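Local coordinates for protein trehalose-6-phosphate phosphatase (Cryptococcus neoformans, PDB 5DX9) that belongs to the trehalose-phosphatase family of the HAD clan and carries a magnesium ion in its Rossmann-like core domain, at residues P4-A9 / F271-G276. Residues are numbered along the deposited sequence; the frame is centred on the assembly and turned at random.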
# COMPACT_ATOMS: atom_id res chain seq x y z
N PRO A 4 -8.30 -14.51 -12.34
CA PRO A 4 -8.83 -15.69 -11.66
C PRO A 4 -8.93 -15.42 -10.16
O PRO A 4 -8.17 -14.60 -9.65
CB PRO A 4 -7.79 -16.77 -11.95
CG PRO A 4 -6.52 -16.01 -12.13
CD PRO A 4 -6.91 -14.71 -12.78
N ALA A 5 -9.86 -16.08 -9.48
CA ALA A 5 -9.96 -15.93 -8.04
C ALA A 5 -8.72 -16.55 -7.40
O ALA A 5 -8.24 -17.58 -7.87
CB ALA A 5 -11.22 -16.57 -7.51
N LEU A 6 -8.21 -15.92 -6.35
CA LEU A 6 -7.02 -16.40 -5.66
C LEU A 6 -7.10 -17.90 -5.37
O LEU A 6 -8.00 -18.35 -4.67
CB LEU A 6 -6.80 -15.63 -4.36
CG LEU A 6 -5.66 -16.13 -3.47
CD1 LEU A 6 -4.30 -15.91 -4.13
CD2 LEU A 6 -5.74 -15.46 -2.10
N ASP A 7 -6.17 -18.66 -5.92
CA ASP A 7 -6.10 -20.09 -5.69
C ASP A 7 -5.49 -20.34 -4.31
O ASP A 7 -4.28 -20.54 -4.19
CB ASP A 7 -5.29 -20.78 -6.78
CG ASP A 7 -5.33 -22.29 -6.68
OD1 ASP A 7 -6.24 -22.82 -6.01
OD2 ASP A 7 -4.46 -22.95 -7.29
N THR A 8 -6.34 -20.32 -3.29
CA THR A 8 -5.89 -20.45 -1.90
C THR A 8 -5.17 -21.78 -1.67
O THR A 8 -4.27 -21.87 -0.83
CB THR A 8 -7.06 -20.32 -0.91
OG1 THR A 8 -8.15 -21.16 -1.33
CG2 THR A 8 -7.55 -18.88 -0.85
N ALA A 9 -5.56 -22.80 -2.43
CA ALA A 9 -4.91 -24.11 -2.34
C ALA A 9 -3.46 -24.01 -2.77
O ALA A 9 -2.56 -24.41 -2.03
CB ALA A 9 -5.66 -25.12 -3.20
N PHE A 271 2.15 -13.53 -5.37
CA PHE A 271 0.69 -13.57 -5.36
C PHE A 271 0.09 -12.18 -5.18
O PHE A 271 -0.32 -11.79 -4.09
CB PHE A 271 0.20 -14.51 -4.26
CG PHE A 271 0.51 -15.96 -4.53
CD1 PHE A 271 -0.46 -16.81 -5.03
CD2 PHE A 271 1.78 -16.47 -4.29
CE1 PHE A 271 -0.18 -18.14 -5.28
CE2 PHE A 271 2.07 -17.80 -4.54
CZ PHE A 271 1.09 -18.63 -5.04
N ALA A 272 0.05 -11.42 -6.28
CA ALA A 272 -0.52 -10.08 -6.26
C ALA A 272 -2.03 -10.15 -6.38
O ALA A 272 -2.57 -10.60 -7.39
CB ALA A 272 0.07 -9.23 -7.38
N THR A 273 -2.72 -9.69 -5.33
CA THR A 273 -4.16 -9.85 -5.24
C THR A 273 -4.87 -8.51 -5.07
O THR A 273 -4.63 -7.77 -4.12
CB THR A 273 -4.53 -10.77 -4.06
OG1 THR A 273 -3.81 -12.01 -4.17
CG2 THR A 273 -6.02 -11.06 -4.05
N THR A 274 -5.75 -8.20 -6.02
CA THR A 274 -6.60 -7.03 -5.88
C THR A 274 -7.89 -7.43 -5.19
O THR A 274 -8.32 -8.59 -5.27
CB THR A 274 -6.94 -6.39 -7.25
OG1 THR A 274 -7.58 -5.12 -7.03
CG2 THR A 274 -7.86 -7.29 -8.07
N VAL A 275 -8.51 -6.48 -4.49
CA VAL A 275 -9.84 -6.70 -3.93
C VAL A 275 -10.88 -6.06 -4.85
O VAL A 275 -10.84 -4.85 -5.10
CB VAL A 275 -9.97 -6.14 -2.51
CG1 VAL A 275 -11.35 -6.47 -1.95
CG2 VAL A 275 -8.89 -6.71 -1.61
N GLY A 276 -11.79 -6.88 -5.35
CA GLY A 276 -12.79 -6.45 -6.31
C GLY A 276 -13.29 -7.64 -7.09
O GLY A 276 -12.93 -8.78 -6.79
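Thr273 OG1 lies 3.9 Å from the methyl Leu6 CD1, but no hydrogen bond spans the two segments, and the meeting is one of van der Waals contact. The same Leu6 CD1 lies 4.0 Å from Phe271 CD1, so a single methyl touches two side chains that leave the strand on the same side, two residues apart. It reaches the Phe271 ring obliquely, and the leucine side chain crosses both partners at roughly a right angle. With Leu6 CG anti to the backbone N (chi1 174°) and chi2 at 67°, it is CD1, not CD2, that meets both partners. On the strand, Thr273 has CG2 anti to its own N, while OG1 lies beside that N and is turned to the leucine.

Phe271 is further enclosed by aromatic neighbours: Phe11, from helix 8-17, meets it edge-to-face, and the Trp286 ring approaches with its plane tilted only about 15° from that of the phenylalanine. Trp286 also touches Pro4, Asp7 and Thr273, linking the two segments from strand 286-288. Backbone hydrogen bonds pair Pro4 and Leu6 with His287, a spacing of two residues consistent with strand-like pairing; Pro4, having no N-H, can only accept through its carbonyl.

Directly after Leu6 the chain bends in an inverse gamma turn centred on Asp7, with Leu6 O 2.9 Å from Thr8 N; Asp7 is also the N-cap of helix 8-17. The N-terminal segment thus runs beside the edge strand 286-288, while Leu6 and Phe11 pack on side chains of strand 270-275 in the mixed, largely parallel beta-sheet of the Rossmann-like core domain characteristic of HAD proteins.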